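Local coordinates for putative DNA ligase-like protein Rv0938/MT0965 (Mycobacterium tuberculosis, PDB 2IRU) that probably repairs DNA double-strand breaks together with Ku by non-homologous end joining, the part described here being its N-terminal primase-type polymerase domain, at residues 20-25 against 30-35; 34-39 against 104-109; 41-46 against 111-116; 252-257 against 274-279. All blocks are in the same frame, centred on the assembly; numbering follows the deposited sequence.

Contact 1 (20-25 against 30-35)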
loop_
_atom_site.group_PDB
_atom_site.type_symbol
_atom_site.label_atom_id
_atom_site.label_comp_id
_atom_site.label_asym_id
_atom_site.label_seq_id
_atom_site.Cartn_x
_atom_site.Cartn_y
_atom_site.Cartn_z
ATOM N N VAL A 20 19.235 10.756 -11.364
ATOM C CA VAL A 20 18.119 10.052 -12.000
ATOM C C VAL A 20 17.879 8.710 -11.327
ATOM O O VAL A 20 18.806 7.859 -11.242
ATOM C CB VAL A 20 18.343 9.866 -13.529
ATOM C CG1 VAL A 20 17.288 8.963 -14.090
ATOM C CG2 VAL A 20 18.310 11.240 -14.251
ATOM N N LEU A 21 16.643 8.524 -10.862
ATOM C CA LEU A 21 16.267 7.237 -10.251
ATOM C C LEU A 21 15.461 6.310 -11.186
ATOM O O LEU A 21 15.375 5.106 -10.934
ATOM C CB LEU A 21 15.529 7.466 -8.946
ATOM C CG LEU A 21 16.275 8.238 -7.838
ATOM C CD1 LEU A 21 15.380 8.338 -6.616
ATOM C CD2 LEU A 21 17.528 7.541 -7.434
ATOM N N TYR A 22 14.893 6.882 -12.251
ATOM C CA TYR A 22 14.200 6.102 -13.291
ATOM C C TYR A 22 14.812 6.429 -14.679
ATOM O O TYR A 22 14.376 7.379 -15.335
ATOM C CB TYR A 22 12.716 6.503 -13.309
ATOM C CG TYR A 22 11.935 6.089 -12.081
ATOM C CD1 TYR A 22 11.186 4.910 -12.083
ATOM C CD2 TYR A 22 11.939 6.904 -10.918
ATOM C CE1 TYR A 22 10.421 4.521 -10.953
ATOM C CE2 TYR A 22 11.170 6.553 -9.790
ATOM C CZ TYR A 22 10.451 5.349 -9.812
ATOM O OH TYR A 22 9.718 5.020 -8.699
ATOM N N PRO A 23 15.823 5.654 -15.120
ATOM C CA PRO A 23 16.505 6.010 -16.382
ATOM C C PRO A 23 15.573 6.081 -17.602
ATOM O O PRO A 23 15.834 6.860 -18.537
ATOM C CB PRO A 23 17.545 4.890 -16.581
ATOM C CG PRO A 23 17.833 4.354 -15.183
ATOM C CD PRO A 23 16.460 4.514 -14.424
ATOM N N ALA A 24 14.496 5.290 -17.602
ATOM C CA ALA A 24 13.591 5.241 -18.783
ATOM C C ALA A 24 12.899 6.583 -19.032
ATOM O O ALA A 24 12.553 6.924 -20.180
ATOM C CB ALA A 24 12.550 4.173 -18.596
ATOM N N THR A 25 12.685 7.319 -17.930
ATOM C CA THR A 25 11.879 8.554 -17.968
ATOM C C THR A 25 12.694 9.791 -17.504
ATOM O O THR A 25 12.227 10.920 -17.728
ATOM C CB THR A 25 10.626 8.395 -17.069
ATOM O OG1 THR A 25 11.045 8.008 -15.747
ATOM C CG2 THR A 25 9.635 7.373 -17.654
ATOM N N SER A 30 14.872 14.955 -7.133
ATOM C CA SER A 30 14.071 16.188 -6.969
ATOM C C SER A 30 12.587 15.951 -7.316
ATOM O O SER A 30 11.676 16.384 -6.583
ATOM C CB SER A 30 14.646 17.335 -7.808
ATOM O OG SER A 30 13.957 18.542 -7.557
ATOM N N ASP A 31 12.360 15.248 -8.415
ATOM C CA ASP A 31 10.984 14.894 -8.809
ATOM C C ASP A 31 10.276 14.137 -7.686
ATOM O O ASP A 31 9.095 14.387 -7.381
ATOM C CB ASP A 31 10.987 14.014 -10.057
ATOM C CG ASP A 31 11.370 14.785 -11.325
ATOM O OD1 ASP A 31 11.035 15.989 -11.445
ATOM O OD2 ASP A 31 11.961 14.145 -12.212
ATOM N N ILE A 32 10.983 13.162 -7.134
ATOM C CA ILE A 32 10.416 12.304 -6.083
ATOM C C ILE A 32 10.146 13.077 -4.778
ATOM O O ILE A 32 9.091 12.897 -4.118
ATOM C CB ILE A 32 11.322 11.044 -5.932
ATOM C CG1 ILE A 32 11.389 10.263 -7.281
ATOM C CG2 ILE A 32 10.935 10.176 -4.776
ATOM C CD1 ILE A 32 10.082 9.861 -7.870
ATOM N N PHE A 33 11.094 13.949 -4.427
ATOM C CA PHE A 33 10.965 14.830 -3.256
ATOM C C PHE A 33 9.693 15.672 -3.385
ATOM O O PHE A 33 8.863 15.770 -2.463
ATOM C CB PHE A 33 12.229 15.704 -3.170
ATOM C CG PHE A 33 12.465 16.375 -1.816
ATOM C CD1 PHE A 33 12.911 15.646 -0.706
ATOM C CD2 PHE A 33 12.368 17.764 -1.711
ATOM C CE1 PHE A 33 13.212 16.315 0.508
ATOM C CE2 PHE A 33 12.666 18.417 -0.500
ATOM C CZ PHE A 33 13.085 17.677 0.592
ATOM N N ASP A 34 9.503 16.256 -4.567
ATOM C CA ASP A 34 8.339 17.109 -4.768
ATOM C C ASP A 34 7.083 16.245 -4.795
ATOM O O ASP A 34 6.052 16.651 -4.315
ATOM C CB ASP A 34 8.488 17.927 -6.060
ATOM C CG ASP A 34 9.377 19.181 -5.869
ATOM O OD1 ASP A 34 9.751 19.516 -4.714
ATOM O OD2 ASP A 34 9.673 19.850 -6.886
ATOM N N TYR A 35 7.178 15.053 -5.355
ATOM C CA TYR A 35 5.996 14.190 -5.382
ATOM C C TYR A 35 5.502 13.835 -3.989
ATOM O O TYR A 35 4.298 13.982 -3.678
ATOM C CB TYR A 35 6.255 12.927 -6.192
ATOM C CG TYR A 35 5.117 11.955 -6.029
ATOM C CD1 TYR A 35 3.904 12.116 -6.746
ATOM C CD2 TYR A 35 5.239 10.857 -5.166
ATOM C CE1 TYR A 35 2.835 11.173 -6.593
ATOM C CE2 TYR A 35 4.172 9.928 -4.977
ATOM C CZ TYR A 35 2.980 10.092 -5.696
ATOM O OH TYR A 35 1.897 9.243 -5.521
#
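The phenol ring of Tyr22 is met obliquely at its CE2 rim by the delta methyl of Ile32, with Ile32 CD1 4.0 Å from Tyr22 CE2. The alpha carbon of Pro252 lies over one face of the ring, close to CE1, and the methyl comes from that same side. The Tyr22 and Ile32 side chains cross at about a right angle, so the isoleucine reaches the ring with one methyl and does not run along it. Its torsions account for this approach: CG1 stands beside the backbone N (chi1 -59°), and a second turn the same way (chi2 -55°) folds CD1 back from the extended course. Leu21 adds a looser apolar touch, its CD1 lying 4.5 Å from Ile32 CG1, at the limit of packing.

Leu21 and Tyr22 belong to a small beta hairpin, strand 20-22 paired with strand 27-28, that leads directly into helix 29-47, and Ile32 to the first turns of that helix; the contact folds the first hairpin strand against them. Beyond Tyr22 the chain reverses through Pro23 and Ala24 in a beta turn closed by Thr25 N, which donates to Tyr22 O over 3.1 Å. Asp31 ties the helix start to the second strand through a hydrogen bond from Thr28 N to its OD2.

No hydrogen bond crosses between residues 20-25 and 30-35, and the one polar atom of the Tyr22 ring is satisfied elsewhere: Tyr22 OH donates to the backbone O of Arg247, a residue that probably binds the polymerase substrate, as in related enzymes. Tyr22 also touches Leu111, and Ile32 touches Leu246.

Contact 2 (34-39 against 104-109)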
loop_
_atom_site.group_PDB
_atom_site.type_symbol
_atom_site.label_atom_id
_atom_site.label_comp_id
_atom_site.label_asym_id
_atom_site.label_seq_id
_atom_site.Cartn_x
_atom_site.Cartn_y
_atom_site.Cartn_z
ATOM N N ASP A 34 9.503 16.256 -4.567
ATOM C CA ASP A 34 8.339 17.109 -4.768
ATOM C C ASP A 34 7.083 16.245 -4.795
ATOM O O ASP A 34 6.052 16.651 -4.315
ATOM C CB ASP A 34 8.488 17.927 -6.060
ATOM C CG ASP A 34 9.377 19.181 -5.869
ATOM O OD1 ASP A 34 9.751 19.516 -4.714
ATOM O OD2 ASP A 34 9.673 19.850 -6.886
ATOM N N TYR A 35 7.178 15.053 -5.355
ATOM C CA TYR A 35 5.996 14.190 -5.382
ATOM C C TYR A 35 5.502 13.835 -3.989
ATOM O O TYR A 35 4.298 13.982 -3.678
ATOM C CB TYR A 35 6.255 12.927 -6.192
ATOM C CG TYR A 35 5.117 11.955 -6.029
ATOM C CD1 TYR A 35 3.904 12.116 -6.746
ATOM C CD2 TYR A 35 5.239 10.857 -5.166
ATOM C CE1 TYR A 35 2.835 11.173 -6.593
ATOM C CE2 TYR A 35 4.172 9.928 -4.977
ATOM C CZ TYR A 35 2.980 10.092 -5.696
ATOM O OH TYR A 35 1.897 9.243 -5.521
ATOM N N TYR A 36 6.425 13.381 -3.135
ATOM C CA TYR A 36 5.999 12.948 -1.803
ATOM C C TYR A 36 5.521 14.191 -0.977
ATOM O O TYR A 36 4.583 14.103 -0.164
ATOM C CB TYR A 36 7.110 12.152 -1.130
ATOM C CG TYR A 36 7.043 10.679 -1.486
ATOM C CD1 TYR A 36 5.850 9.960 -1.260
ATOM C CD2 TYR A 36 8.136 10.003 -2.010
ATOM C CE1 TYR A 36 5.746 8.602 -1.559
ATOM C CE2 TYR A 36 8.053 8.620 -2.315
ATOM C CZ TYR A 36 6.841 7.934 -2.077
ATOM O OH TYR A 36 6.701 6.587 -2.400
ATOM N N ALA A 37 6.118 15.356 -1.219
ATOM C CA ALA A 37 5.545 16.586 -0.645
ATOM C C ALA A 37 4.123 16.827 -1.113
ATOM O O ALA A 37 3.256 17.215 -0.312
ATOM C CB ALA A 37 6.413 17.783 -0.987
ATOM N N GLY A 38 3.890 16.626 -2.405
ATOM C CA GLY A 38 2.580 16.933 -3.026
ATOM C C GLY A 38 1.489 15.995 -2.541
ATOM O O GLY A 38 0.316 16.386 -2.448
ATOM N N VAL A 39 1.884 14.746 -2.278
ATOM C CA VAL A 39 0.895 13.732 -1.827
ATOM C C VAL A 39 0.796 13.591 -0.310
ATOM O O VAL A 39 -0.087 12.859 0.169
ATOM C CB VAL A 39 1.067 12.313 -2.496
ATOM C CG1 VAL A 39 0.990 12.394 -4.039
ATOM C CG2 VAL A 39 2.309 11.565 -1.978
ATOM N N TRP A 104 11.946 12.483 4.220
ATOM C CA TRP A 104 13.010 11.513 4.579
ATOM C C TRP A 104 12.889 10.263 3.688
ATOM O O TRP A 104 13.875 9.787 3.129
ATOM C CB TRP A 104 12.883 11.126 6.072
ATOM C CG TRP A 104 13.850 10.082 6.473
ATOM C CD1 TRP A 104 15.222 10.209 6.570
ATOM C CD2 TRP A 104 13.553 8.703 6.714
ATOM N NE1 TRP A 104 15.776 8.999 6.930
ATOM C CE2 TRP A 104 14.776 8.063 7.037
ATOM C CE3 TRP A 104 12.357 7.954 6.752
ATOM C CZ2 TRP A 104 14.839 6.690 7.356
ATOM C CZ3 TRP A 104 12.401 6.615 7.065
ATOM C CH2 TRP A 104 13.642 5.984 7.387
ATOM N N ILE A 105 11.668 9.771 3.483
ATOM C CA ILE A 105 11.447 8.641 2.584
ATOM C C ILE A 105 12.052 8.953 1.181
ATOM O O ILE A 105 12.786 8.140 0.612
ATOM C CB ILE A 105 9.953 8.357 2.495
ATOM C CG1 ILE A 105 9.489 7.629 3.781
ATOM C CG2 ILE A 105 9.609 7.574 1.211
ATOM C CD1 ILE A 105 10.085 6.226 3.963
ATOM N N ALA A 106 11.786 10.144 0.668
ATOM C CA ALA A 106 12.298 10.532 -0.647
ATOM C C ALA A 106 13.815 10.641 -0.632
ATOM O O ALA A 106 14.478 10.131 -1.515
ATOM C CB ALA A 106 11.699 11.854 -1.037
ATOM N N GLN A 107 14.362 11.300 0.397
ATOM C CA GLN A 107 15.795 11.458 0.502
ATOM C C GLN A 107 16.546 10.087 0.567
ATOM O O GLN A 107 17.663 9.948 0.049
ATOM C CB GLN A 107 16.135 12.368 1.695
ATOM C CG GLN A 107 17.609 12.300 2.146
ATOM C CD GLN A 107 18.625 12.635 1.059
ATOM O OE1 GLN A 107 18.297 13.172 -0.013
ATOM N NE2 GLN A 107 19.893 12.321 1.341
ATOM N N GLN A 108 15.901 9.114 1.207
ATOM C CA GLN A 108 16.392 7.736 1.387
ATOM C C GLN A 108 16.385 6.938 0.049
ATOM O O GLN A 108 16.893 5.789 0.003
ATOM C CB GLN A 108 15.489 6.994 2.423
ATOM C CG GLN A 108 15.726 7.383 3.901
ATOM C CD GLN A 108 16.957 6.687 4.434
ATOM O OE1 GLN A 108 18.057 7.297 4.538
ATOM N NE2 GLN A 108 16.825 5.400 4.654
ATOM N N ALA A 109 15.785 7.501 -1.007
ATOM C CA ALA A 109 15.497 6.726 -2.248
ATOM C C ALA A 109 14.606 5.507 -1.915
ATOM O O ALA A 109 14.646 4.457 -2.581
ATOM C CB ALA A 109 16.803 6.299 -2.967
#
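Apolar packing carries the meeting of Tyr36 with Ile105 and Ala106. The gamma methyl of Ile105 sits over one face of the Tyr36 ring, with Ile105 CG2 4.0 Å from Tyr36 CE2. The opposite face is covered from within helix 29-47 itself: Tyr35 CD2 stands over the ring centre, 4.0 Å above its plane, so the phenol is sandwiched between a methyl and a neighbouring aromatic edge atom. Ala106 CB comes to the same ring obliquely, 4.1 Å from Tyr36 CD2. In Ile105 it is the CG2 branch, placed anti to the backbone N (CG1 at chi1 -76°), that touches, while the longer arm leads away from helix 29-47.

With alanine at the nearest approach, helix 99-107 comes close to helix 29-47, Tyr36 CA and Ala106 CA being 6.8 Å apart. This is a helix-helix packing of the primase-polymerase domain, and Phe33 prolongs it by touching Ala106 one turn earlier.

Polar bonds form around the seam, none across it. Tyr36 OH donates to Leu111 O over 2.7 Å and accepts from Leu246 N, with Ser245 OG as a weak further partner, so two firm bonds and one weak one grip the buried hydroxyl and help hold the ring.

Backbone bonds end the second helix in a Schellman motif, in which Ala109 takes a positive phi and its N reaches back to Ala106 O (3.0 Å). Ala109 is also bonded through the backbone to Trp57, and the chain goes on into strand 112-115.

Contact 3 (41-46 against 111-116)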
loop_
_atom_site.group_PDB
_atom_site.type_symbol
_atom_site.label_atom_id
_atom_site.label_comp_id
_atom_site.label_asym_id
_atom_site.label_seq_id
_atom_site.Cartn_x
_atom_site.Cartn_y
_atom_site.Cartn_z
ATOM N N GLU A 41 -0.442 15.197 2.224
ATOM C CA GLU A 41 -1.709 15.458 2.913
ATOM C C GLU A 41 -2.641 14.274 2.754
ATOM O O GLU A 41 -3.265 13.850 3.740
ATOM C CB GLU A 41 -2.378 16.713 2.377
ATOM C CG GLU A 41 -3.654 17.142 3.164
ATOM C CD GLU A 41 -4.477 18.237 2.450
ATOM O OE1 GLU A 41 -3.960 18.856 1.477
ATOM O OE2 GLU A 41 -5.628 18.503 2.888
ATOM N N VAL A 42 -2.747 13.764 1.524
ATOM C CA VAL A 42 -3.673 12.645 1.249
ATOM C C VAL A 42 -3.078 11.289 1.616
ATOM O O VAL A 42 -3.845 10.349 1.964
ATOM C CB VAL A 42 -4.189 12.645 -0.226
ATOM C CG1 VAL A 42 -4.929 13.940 -0.523
ATOM C CG2 VAL A 42 -3.048 12.390 -1.255
ATOM N N MET A 43 -1.748 11.178 1.547
ATOM C CA MET A 43 -1.083 9.906 1.841
ATOM C C MET A 43 -1.011 9.580 3.342
ATOM O O MET A 43 -1.143 8.417 3.749
ATOM C CB MET A 43 0.344 9.858 1.240
ATOM C CG MET A 43 0.956 8.476 1.297
ATOM S SD MET A 43 2.560 8.436 0.499
ATOM C CE MET A 43 3.004 6.694 0.710
ATOM N N LEU A 44 -0.802 10.596 4.164
ATOM C CA LEU A 44 -0.450 10.345 5.574
ATOM C C LEU A 44 -1.524 9.567 6.360
ATOM O O LEU A 44 -1.183 8.653 7.147
ATOM C CB LEU A 44 -0.044 11.624 6.272
ATOM C CG LEU A 44 1.342 12.102 5.848
ATOM C CD1 LEU A 44 1.463 13.489 6.451
ATOM C CD2 LEU A 44 2.441 11.187 6.322
ATOM N N GLY A 45 -2.805 9.842 6.077
ATOM C CA GLY A 45 -3.913 9.260 6.850
ATOM C C GLY A 45 -3.925 7.740 6.709
ATOM O O GLY A 45 -4.398 7.019 7.591
ATOM N N HIS A 46 -3.412 7.255 5.584
ATOM C CA HIS A 46 -3.456 5.805 5.295
ATOM C C HIS A 46 -2.231 5.000 5.721
ATOM O O HIS A 46 -2.240 3.743 5.647
ATOM C CB HIS A 46 -3.810 5.562 3.819
ATOM C CG HIS A 46 -4.869 6.495 3.330
ATOM N ND1 HIS A 46 -6.174 6.437 3.777
ATOM C CD2 HIS A 46 -4.799 7.548 2.490
ATOM C CE1 HIS A 46 -6.862 7.418 3.214
ATOM N NE2 HIS A 46 -6.045 8.111 2.435
ATOM N N LEU A 111 11.730 4.405 -2.681
ATOM C CA LEU A 111 10.657 4.653 -3.667
ATOM C C LEU A 111 9.363 4.079 -3.148
ATOM O O LEU A 111 8.288 4.665 -3.349
ATOM C CB LEU A 111 11.016 4.021 -5.039
ATOM C CG LEU A 111 12.359 4.502 -5.596
ATOM C CD1 LEU A 111 12.593 3.842 -6.977
ATOM C CD2 LEU A 111 12.431 6.076 -5.648
ATOM N N GLU A 112 9.465 2.934 -2.479
ATOM C CA GLU A 112 8.266 2.219 -1.980
ATOM C C GLU A 112 8.110 2.292 -0.472
ATOM O O GLU A 112 9.083 2.085 0.287
ATOM C CB GLU A 112 8.300 0.765 -2.417
ATOM C CG GLU A 112 8.200 0.650 -3.946
ATOM C CD GLU A 112 7.984 -0.770 -4.454
ATOM O OE1 GLU A 112 8.073 -1.717 -3.657
ATOM O OE2 GLU A 112 7.800 -0.933 -5.692
ATOM N N VAL A 113 6.887 2.610 -0.061
ATOM C CA VAL A 113 6.468 2.485 1.361
ATOM C C VAL A 113 5.414 1.368 1.438
ATOM O O VAL A 113 4.432 1.413 0.697
ATOM C CB VAL A 113 5.889 3.817 1.878
ATOM C CG1 VAL A 113 5.405 3.714 3.337
ATOM C CG2 VAL A 113 6.937 4.912 1.694
ATOM N N HIS A 114 5.628 0.393 2.316
ATOM C CA HIS A 114 4.704 -0.730 2.513
ATOM C C HIS A 114 4.222 -0.707 3.953
ATOM O O HIS A 114 5.028 -0.442 4.867
ATOM C CB HIS A 114 5.435 -2.050 2.271
ATOM C CG HIS A 114 5.943 -2.226 0.870
ATOM N ND1 HIS A 114 5.491 -3.225 0.036
ATOM C CD2 HIS A 114 6.891 -1.550 0.171
ATOM C CE1 HIS A 114 6.129 -3.151 -1.122
ATOM N NE2 HIS A 114 7.004 -2.158 -1.059
ATOM N N VAL A 115 2.923 -0.928 4.168
ATOM C CA VAL A 115 2.377 -0.941 5.541
ATOM C C VAL A 115 1.385 -2.123 5.714
ATOM O O VAL A 115 0.750 -2.583 4.729
ATOM C CB VAL A 115 1.636 0.396 5.908
ATOM C CG1 VAL A 115 2.642 1.585 6.007
ATOM C CG2 VAL A 115 0.479 0.694 4.904
ATOM N N PRO A 116 1.245 -2.619 6.961
ATOM C CA PRO A 116 0.201 -3.637 7.214
ATOM C C PRO A 116 -1.150 -2.984 7.468
ATOM O O PRO A 116 -1.246 -1.752 7.429
ATOM C CB PRO A 116 0.733 -4.347 8.465
ATOM C CG PRO A 116 1.387 -3.158 9.289
ATOM C CD PRO A 116 2.044 -2.296 8.163
#
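Met43 reaches Val113 with the last atom of a fully extended side chain: CG is anti to the backbone N (chi1 -169°) and the two later torsions continue straight, which brings Met43 CE to 4.2 Å from Val113 CB. Along the way its sulfur passes the Tyr36 ring, and Leu102 of helix 99-107 touches the same side chain. A turn later, His46 meets the strand through its backbone, not its ring. His46 O packs on a methyl of Val115, 4.2 Å from Val115 CG2, while it also accepts a hydrogen bond from Arg136 NH1 and a weak one from Arg50 NE. The imidazole leads away, its two nitrogens bonded to Asp291 and Asp285.

Strand alternation decides the rest. Val113 and Val115 turn to helix 29-47, whereas Glu112 and His114 lie on the other side of strand 112-115. There His114 NE2 donates to Glu112 OE1 over 2.8 Å; the oxygen lies nearly in the ring plane, and the proton arrives on the anti side of the carboxylate, 30° out of its plane. Glu112 OE2 in turn forms a salt bridge with Arg247 NE and accepts from Gly248 N. Val113 and Val115 thus give this strand an apolar side toward the helix, while the Glu112-His114 side probably lines the substrate pocket of the primase-type polymerase, with His114 and Arg247 as likely substrate-binding residues.

Contact 4 (252-257 against 274-279)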
loop_
_atom_site.group_PDB
_atom_site.type_symbol
_atom_site.label_atom_id
_atom_site.label_comp_id
_atom_site.label_asym_id
_atom_site.label_seq_id
_atom_site.Cartn_x
_atom_site.Cartn_y
_atom_site.Cartn_z
ATOM N N PRO A 252 7.814 5.493 -13.137
ATOM C CA PRO A 252 7.360 5.918 -11.808
ATOM C C PRO A 252 5.847 5.871 -11.655
ATOM O O PRO A 252 5.168 6.915 -11.564
ATOM C CB PRO A 252 7.878 7.353 -11.719
ATOM C CG PRO A 252 7.920 7.821 -13.122
ATOM C CD PRO A 252 8.293 6.630 -13.951
ATOM N N THR A 253 5.305 4.656 -11.716
ATOM C CA THR A 253 3.881 4.482 -11.483
ATOM C C THR A 253 3.593 4.514 -9.978
ATOM O O THR A 253 4.518 4.444 -9.135
ATOM C CB THR A 253 3.374 3.184 -12.107
ATOM O OG1 THR A 253 4.266 2.152 -11.708
ATOM C CG2 THR A 253 3.369 3.294 -13.656
ATOM N N VAL A 254 2.303 4.545 -9.628
ATOM C CA VAL A 254 1.887 4.737 -8.230
ATOM C C VAL A 254 0.762 3.768 -7.839
ATOM O O VAL A 254 -0.070 3.395 -8.706
ATOM C CB VAL A 254 1.347 6.222 -8.057
ATOM C CG1 VAL A 254 0.694 6.459 -6.692
ATOM C CG2 VAL A 254 2.493 7.244 -8.262
ATOM N N ALA A 255 0.726 3.420 -6.542
ATOM C CA ALA A 255 -0.428 2.715 -5.995
ATOM C C ALA A 255 -1.585 3.745 -5.919
ATOM O O ALA A 255 -1.740 4.475 -4.901
ATOM C CB ALA A 255 -0.039 2.130 -4.633
ATOM N N ALA A 256 -2.364 3.850 -7.001
ATOM C CA ALA A 256 -3.243 5.023 -7.209
ATOM C C ALA A 256 -4.716 4.703 -6.894
ATOM O O ALA A 256 -5.280 3.801 -7.543
ATOM C CB ALA A 256 -3.146 5.559 -8.649
ATOM N N PRO A 257 -5.343 5.452 -5.949
ATOM C CA PRO A 257 -6.796 5.265 -5.778
ATOM C C PRO A 257 -7.564 5.601 -7.046
ATOM O O PRO A 257 -7.223 6.576 -7.777
ATOM C CB PRO A 257 -7.175 6.264 -4.664
ATOM C CG PRO A 257 -5.924 6.460 -3.882
ATOM C CD PRO A 257 -4.804 6.406 -4.965
ATOM N N ASP A 274 2.929 11.896 -11.914
ATOM C CA ASP A 274 2.446 13.203 -12.371
ATOM C C ASP A 274 0.920 13.240 -12.513
ATOM O O ASP A 274 0.283 14.225 -12.117
ATOM C CB ASP A 274 3.162 13.638 -13.639
ATOM C CG ASP A 274 3.011 12.636 -14.764
ATOM O OD1 ASP A 274 3.556 11.511 -14.659
ATOM O OD2 ASP A 274 2.354 12.983 -15.757
ATOM N N GLU A 275 0.346 12.141 -12.991
ATOM C CA GLU A 275 -1.105 12.037 -13.126
ATOM C C GLU A 275 -1.792 12.024 -11.760
ATOM O O GLU A 275 -2.872 12.634 -11.566
ATOM C CB GLU A 275 -1.460 10.765 -13.906
ATOM C CG GLU A 275 -0.888 10.679 -15.315
ATOM C CD GLU A 275 -1.323 9.402 -15.998
ATOM O OE1 GLU A 275 -0.733 8.337 -15.700
ATOM O OE2 GLU A 275 -2.262 9.466 -16.853
ATOM N N VAL A 276 -1.161 11.342 -10.803
ATOM C CA VAL A 276 -1.720 11.248 -9.441
ATOM C C VAL A 276 -1.806 12.640 -8.829
ATOM O O VAL A 276 -2.815 13.001 -8.186
ATOM C CB VAL A 276 -0.884 10.282 -8.580
ATOM C CG1 VAL A 276 -1.281 10.380 -7.089
ATOM C CG2 VAL A 276 -1.068 8.829 -9.137
ATOM N N LEU A 277 -0.757 13.431 -9.015
ATOM C CA LEU A 277 -0.761 14.813 -8.506
ATOM C C LEU A 277 -1.925 15.641 -9.088
ATOM O O LEU A 277 -2.623 16.370 -8.364
ATOM C CB LEU A 277 0.589 15.439 -8.811
ATOM C CG LEU A 277 1.736 14.933 -7.906
ATOM C CD1 LEU A 277 3.073 15.564 -8.414
ATOM C CD2 LEU A 277 1.561 15.257 -6.384
ATOM N N THR A 278 -2.113 15.532 -10.405
ATOM C CA THR A 278 -3.195 16.257 -11.105
ATOM C C THR A 278 -4.567 15.830 -10.547
ATOM O O THR A 278 -5.452 16.662 -10.300
ATOM C CB THR A 278 -3.084 16.012 -12.602
ATOM O OG1 THR A 278 -1.834 16.575 -13.036
ATOM C CG2 THR A 278 -4.226 16.687 -13.390
ATOM N N ARG A 279 -4.702 14.537 -10.317
ATOM C CA ARG A 279 -5.950 13.964 -9.788
ATOM C C ARG A 279 -6.250 14.487 -8.370
ATOM O O ARG A 279 -7.402 14.843 -8.062
ATOM C CB ARG A 279 -5.873 12.448 -9.812
ATOM C CG ARG A 279 -5.973 11.893 -11.271
ATOM C CD ARG A 279 -5.461 10.472 -11.383
ATOM N NE ARG A 279 -6.290 9.564 -10.584
ATOM C CZ ARG A 279 -7.473 9.083 -10.963
ATOM N NH1 ARG A 279 -8.010 9.373 -12.167
ATOM N NH2 ARG A 279 -8.130 8.286 -10.117
HETATM O O HOH W 1 -5.236 8.422 -8.194
#
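Val276 reaches Val254 tip to tip, its CG2 methyl lying 3.7 Å from Val254 CB and 3.8 Å from Val254 CG1. The same methyl also rests against the next inward-facing residue of the strand, Val276 CG2 being 3.9 Å from Ala256 CB, so one branch fills the step between two strand side chains. Its position follows from chi1 169°, which sets CG2 anti to the carbonyl carbon. A turn along the helix, Arg279 NH2 donates to Pro257 O over 3.0 Å. The donor lies in the carbonyl plane, on a lone pair, and the N-H...O angle is 148°; the oxygen sits near the guanidinium edge, 16° out of its plane. A water doubles the link, giving its proton to Pro257 O at 2.7 Å and taking that of Arg279 NE at 2.9 Å.

Farther out, Glu262 OE2 forms a salt bridge with Arg279 NH1, so the guanidinium is held at several of its nitrogens, and Leu271 touches the side chain. Tyr35 of helix 29-47 lies against both Val254 and Val276. The strand is bent by an inverse gamma turn at Ala255, and strand 253-257 pairs with 171-174 and 271-272 in the large mixed sheet, against which helix 273-283 packs.

Apolar packing thus joins Val276 to Val254 and Ala256, and a hydrogen bond with a bridging water joins Arg279 to Pro257 O. That carbonyl is satisfied by both arginine and water, and Glu262 probably balances the positive charge while holding the guanidinium in the orientation the carbonyl needs.

Overall arrangement
All four contacts are buried, but their depth differs: contact 3 is about 7 Å from the centre of the chain, contact 1 about 20 Å, measured between centres. Helix 29-47 runs through contacts 1, 2 and 3, meeting in turn the N-terminal hairpin, helix 99-107 and strand 112-115. Contacts 2 and 3 adjoin, with Ile105 CG2 3.8 Å from Val113 CG2. Contact 4 belongs to the larger mixed sheet, yet its helix 273-283 neighbours helix 29-47, where Leu277 meets Val39. Contacts 1 and 2 are purely apolar, contact 3 adds a backbone oxygen on a methyl, and none of the three has a hydrogen bond between its segments; contact 4 adds an arginine-carbonyl bond and a water.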